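Long-range contact in type VI secretion system component (Escherichia coli O6, PDB 2P5Z), which is a component of the type VI secretion system that resembles the phage T4 tail proteins gp27 and gp5 and probably forms part of a phage-tail-like injection apparatus: residues A[227-239]-A[310-322]. Numbering follows the deposited sequence.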
loop_
_atom_site.group_PDB
_atom_site.type_symbol
_atom_site.label_atom_id
_atom_site.label_comp_id
_atom_site.label_asym_id
_atom_site.label_seq_id
_atom_site.Cartn_x
_atom_site.Cartn_y
_atom_site.Cartn_z
ATOM N N THR A 227 -21.716 36.495 8.144
ATOM C CA THR A 227 -20.421 37.019 8.586
ATOM C C THR A 227 -19.367 35.904 8.808
ATOM O O THR A 227 -19.717 34.754 9.085
ATOM C CB THR A 227 -20.592 37.952 9.823
ATOM O OG1 THR A 227 -19.319 38.196 10.434
ATOM C CG2 THR A 227 -21.551 37.346 10.845
ATOM N N GLU A 228 -18.084 36.257 8.678
ATOM C CA GLU A 228 -16.982 35.275 8.607
ATOM C C GLU A 228 -16.254 35.022 9.932
ATOM O O GLU A 228 -15.734 35.954 10.547
ATOM C CB GLU A 228 -15.963 35.710 7.544
ATOM C CG GLU A 228 -16.531 35.846 6.130
ATOM C CD GLU A 228 -15.455 35.787 5.054
ATOM O OE1 GLU A 228 -14.259 35.920 5.398
ATOM O OE2 GLU A 228 -15.806 35.601 3.865
ATOM N N ALA A 229 -16.175 33.752 10.343
ATOM C CA ALA A 229 -15.631 33.393 11.667
ATOM C C ALA A 229 -14.948 32.013 11.771
ATOM O O ALA A 229 -14.953 31.230 10.820
ATOM C CB ALA A 229 -16.724 33.498 12.698
ATOM N N VAL A 230 -14.395 31.719 12.951
ATOM C CA VAL A 230 -13.696 30.451 13.212
ATOM C C VAL A 230 -14.294 29.690 14.426
ATOM O O VAL A 230 -14.822 30.314 15.329
ATOM C CB VAL A 230 -12.159 30.718 13.357
ATOM C CG1 VAL A 230 -11.657 30.524 14.778
ATOM C CG2 VAL A 230 -11.376 29.857 12.414
ATOM N N TRP A 231 -14.246 28.355 14.429
ATOM C CA TRP A 231 -14.753 27.546 15.564
ATOM C C TRP A 231 -14.270 26.099 15.518
ATOM O O TRP A 231 -13.652 25.683 14.548
ATOM C CB TRP A 231 -16.287 27.547 15.614
ATOM C CG TRP A 231 -16.963 26.609 14.643
ATOM C CD1 TRP A 231 -17.364 25.319 14.878
ATOM C CD2 TRP A 231 -17.354 26.915 13.302
ATOM N NE1 TRP A 231 -17.948 24.797 13.747
ATOM C CE2 TRP A 231 -17.964 25.762 12.770
ATOM C CE3 TRP A 231 -17.239 28.054 12.500
ATOM C CZ2 TRP A 231 -18.451 25.705 11.465
ATOM C CZ3 TRP A 231 -17.740 28.009 11.210
ATOM C CH2 TRP A 231 -18.330 26.837 10.699
ATOM N N GLY A 232 -14.576 25.328 16.556
ATOM C CA GLY A 232 -14.240 23.898 16.596
ATOM C C GLY A 232 -12.747 23.612 16.745
ATOM O O GLY A 232 -12.263 22.570 16.291
ATOM N N LEU A 233 -12.024 24.539 17.371
ATOM C CA LEU A 233 -10.578 24.459 17.450
ATOM C C LEU A 233 -10.109 23.267 18.263
ATOM O O LEU A 233 -10.669 22.968 19.321
ATOM C CB LEU A 233 -9.976 25.741 18.017
ATOM C CG LEU A 233 -10.285 27.050 17.288
ATOM C CD1 LEU A 233 -9.436 28.190 17.837
ATOM C CD2 LEU A 233 -10.079 26.935 15.782
ATOM N N ASN A 234 -9.088 22.587 17.740
ATOM C CA ASN A 234 -8.508 21.420 18.387
ATOM C C ASN A 234 -7.028 21.193 18.026
ATOM O O ASN A 234 -6.528 21.716 17.022
ATOM C CB ASN A 234 -9.337 20.183 18.083
ATOM C CG ASN A 234 -9.297 19.801 16.628
ATOM O OD1 ASN A 234 -8.536 18.922 16.239
ATOM N ND2 ASN A 234 -10.121 20.451 15.810
ATOM N N THR A 235 -6.330 20.434 18.869
ATOM C CA THR A 235 -4.905 20.232 18.719
ATOM C C THR A 235 -4.593 18.769 18.765
ATOM O O THR A 235 -5.396 17.973 19.238
ATOM C CB THR A 235 -4.101 20.800 19.875
ATOM O OG1 THR A 235 -4.437 20.068 21.050
ATOM C CG2 THR A 235 -4.317 22.299 20.082
ATOM N N ALA A 236 -3.404 18.424 18.277
ATOM C CA ALA A 236 -2.906 17.057 18.311
ATOM C C ALA A 236 -1.394 17.128 18.407
ATOM O O ALA A 236 -0.751 17.910 17.698
ATOM C CB ALA A 236 -3.325 16.283 17.067
ATOM N N TYR A 237 -0.833 16.338 19.309
ATOM C CA TYR A 237 0.599 16.341 19.540
ATOM C C TYR A 237 0.988 14.914 19.689
ATOM O O TYR A 237 0.294 14.134 20.339
ATOM C CB TYR A 237 0.968 17.085 20.811
ATOM C CG TYR A 237 0.763 18.575 20.760
ATOM C CD1 TYR A 237 -0.481 19.147 21.055
ATOM C CD2 TYR A 237 1.816 19.425 20.477
ATOM C CE1 TYR A 237 -0.660 20.526 21.031
ATOM C CE2 TYR A 237 1.639 20.805 20.463
ATOM C CZ TYR A 237 0.401 21.340 20.730
ATOM O OH TYR A 237 0.234 22.703 20.701
ATOM N N SER A 238 2.097 14.555 19.066
ATOM C CA SER A 238 2.476 13.163 19.008
ATOM C C SER A 238 3.915 13.020 19.431
ATOM O O SER A 238 4.604 14.015 19.664
ATOM C CB SER A 238 2.275 12.625 17.593
ATOM O OG SER A 238 2.001 11.237 17.640
ATOM N N VAL A 239 4.360 11.774 19.509
ATOM C CA VAL A 239 5.713 11.434 19.922
ATOM C C VAL A 239 6.126 10.109 19.269
ATOM O O VAL A 239 5.290 9.384 18.710
ATOM C CB VAL A 239 5.802 11.331 21.460
ATOM C CG1 VAL A 239 6.433 10.025 21.875
ATOM C CG2 VAL A 239 6.537 12.539 22.037
ATOM N N GLN A 310 4.844 17.090 14.674
ATOM C CA GLN A 310 4.756 16.913 16.119
ATOM C C GLN A 310 3.555 17.662 16.699
ATOM O O GLN A 310 3.092 17.350 17.791
ATOM C CB GLN A 310 6.021 17.464 16.777
ATOM C CG GLN A 310 6.374 16.818 18.106
ATOM C CD GLN A 310 7.432 17.586 18.871
ATOM O OE1 GLN A 310 8.070 17.043 19.774
ATOM N NE2 GLN A 310 7.619 18.857 18.522
ATOM N N ALA A 311 3.078 18.673 15.978
ATOM C CA ALA A 311 2.008 19.517 16.476
ATOM C C ALA A 311 1.020 19.869 15.378
ATOM O O ALA A 311 1.255 20.804 14.620
ATOM C CB ALA A 311 2.578 20.777 17.076
ATOM N N ILE A 312 -0.091 19.142 15.296
ATOM C CA ILE A 312 -1.133 19.501 14.332
ATOM C C ILE A 312 -2.286 20.315 14.963
ATOM O O ILE A 312 -2.924 19.902 15.942
ATOM C CB ILE A 312 -1.654 18.272 13.538
ATOM C CG1 ILE A 312 -0.477 17.533 12.882
ATOM C CG2 ILE A 312 -2.627 18.705 12.456
ATOM C CD1 ILE A 312 -0.835 16.131 12.320
ATOM N N LEU A 313 -2.535 21.482 14.388
ATOM C CA LEU A 313 -3.618 22.326 14.819
ATOM C C LEU A 313 -4.765 22.225 13.820
ATOM O O LEU A 313 -4.545 22.300 12.609
ATOM C CB LEU A 313 -3.120 23.756 14.919
ATOM C CG LEU A 313 -1.880 23.877 15.806
ATOM C CD1 LEU A 313 -1.527 25.312 16.027
ATOM C CD2 LEU A 313 -2.078 23.207 17.157
ATOM N N LYS A 314 -5.984 22.025 14.320
ATOM C CA LYS A 314 -7.150 21.956 13.454
ATOM C C LYS A 314 -8.279 22.906 13.853
ATOM O O LYS A 314 -8.267 23.508 14.930
ATOM C CB LYS A 314 -7.680 20.537 13.353
ATOM C CG LYS A 314 -6.790 19.573 12.601
ATOM C CD LYS A 314 -7.613 18.414 12.062
ATOM C CE LYS A 314 -6.782 17.137 11.980
ATOM N NZ LYS A 314 -6.291 16.718 13.344
ATOM N N GLY A 315 -9.260 23.041 12.977
ATOM C CA GLY A 315 -10.362 23.948 13.228
ATOM C C GLY A 315 -11.362 24.022 12.091
ATOM O O GLY A 315 -11.192 23.374 11.062
ATOM N N GLN A 316 -12.413 24.816 12.294
ATOM C CA GLN A 316 -13.456 25.012 11.291
ATOM C C GLN A 316 -13.721 26.481 11.076
ATOM O O GLN A 316 -13.473 27.292 11.969
ATOM C CB GLN A 316 -14.738 24.313 11.698
ATOM C CG GLN A 316 -14.838 22.932 11.157
ATOM C CD GLN A 316 -15.763 22.086 11.966
ATOM O OE1 GLN A 316 -15.607 21.974 13.183
ATOM N NE2 GLN A 316 -16.732 21.467 11.307
ATOM N N SER A 317 -14.220 26.818 9.890
ATOM C CA SER A 317 -14.438 28.207 9.532
ATOM C C SER A 317 -15.437 28.410 8.392
ATOM O O SER A 317 -15.782 27.463 7.658
ATOM C CB SER A 317 -13.125 28.886 9.161
ATOM O OG SER A 317 -13.319 30.283 9.046
ATOM N N THR A 318 -15.888 29.662 8.265
ATOM C CA THR A 318 -16.753 30.099 7.167
ATOM C C THR A 318 -16.073 31.174 6.329
ATOM O O THR A 318 -16.643 31.636 5.340
ATOM C CB THR A 318 -18.104 30.697 7.677
ATOM O OG1 THR A 318 -17.852 31.734 8.644
ATOM C CG2 THR A 318 -18.983 29.629 8.281
ATOM N N SER A 319 -14.884 31.601 6.754
ATOM C CA SER A 319 -14.082 32.563 5.993
ATOM C C SER A 319 -13.713 32.051 4.602
ATOM O O SER A 319 -13.181 30.968 4.455
ATOM C CB SER A 319 -12.805 32.924 6.744
ATOM O OG SER A 319 -11.925 33.644 5.897
ATOM N N SER A 320 -14.001 32.847 3.584
ATOM C CA SER A 320 -13.705 32.488 2.209
ATOM C C SER A 320 -12.297 32.940 1.872
ATOM O O SER A 320 -11.768 32.625 0.803
ATOM C CB SER A 320 -14.665 33.216 1.296
ATOM O OG SER A 320 -14.525 34.618 1.476
ATOM N N LEU A 321 -11.717 33.715 2.779
ATOM C CA LEU A 321 -10.363 34.199 2.634
ATOM C C LEU A 321 -9.334 33.169 3.118
ATOM O O LEU A 321 -8.179 33.198 2.680
ATOM C CB LEU A 321 -10.197 35.519 3.391
ATOM C CG LEU A 321 -10.750 36.774 2.706
ATOM C CD1 LEU A 321 -10.556 38.002 3.587
ATOM C CD2 LEU A 321 -10.101 36.986 1.333
ATOM N N LEU A 322 -9.763 32.264 4.002
ATOM C CA LEU A 322 -8.865 31.305 4.653
ATOM C C LEU A 322 -8.319 30.253 3.680
ATOM O O LEU A 322 -9.072 29.567 2.981
ATOM C CB LEU A 322 -9.559 30.633 5.841
ATOM C CG LEU A 322 -8.647 30.344 7.036
ATOM C CD1 LEU A 322 -8.451 31.602 7.849
ATOM C CD2 LEU A 322 -9.208 29.261 7.926
#
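The indole of Trp-231 lies over the aliphatic start of Gln-316, whose CB sits 3.9 Å from the centroid of the five-membered ring in a CH-pi contact, while Thr-318 CG2 meets the six-membered ring at its edge. The contact belongs to an antiparallel beta ladder, interrupted by a beta bulge, between strands 230-237 and 311-317, in the region matching the phage baseplate GPD family, consistent with the likeness to T4 gp27. With CG placed between the backbone N and the carbonyl carbon (chi1 79°), the indole is brought back across the neighbouring strand. Beneath it, Trp-231 and Gln-316 form a hydrogen-bonded pair; the next such pairs are Asn-234 with Lys-314 and Ala-236 with Ile-312. The register slips by one residue between Trp-231 and Asn-234, and Gly-232, at positive phi, occupies the bulge. Asn-234 braces this irregularity from its own strand, ND2 donating to Gly-232 O (3.1 Å) in both the amide and the carbonyl plane, while the flat amide rests against Lys-314 CB. On the other face Leu-313 CD2 packs on Thr-235 CG2, and helix 337-341 covers Leu-313 and Tyr-237. Strand 311-317 also pairs with strand 359-366, whereas residues 235-237 continue the sheet into a strand of the second subunit, where His-96 N of that subunit hydrogen-bonds to Thr-235 OG1. Past the ladder, Ala-229 O accepts from both Thr-318 N and Ser-317 OG, and the latter hydroxyl also closes an ST turn with Ser-319 N. Glu-228 then reaches along the turn, where its OE2 accepts a hydrogen bond from Ser-320 OG (2.9 Å) on its syn lone pair.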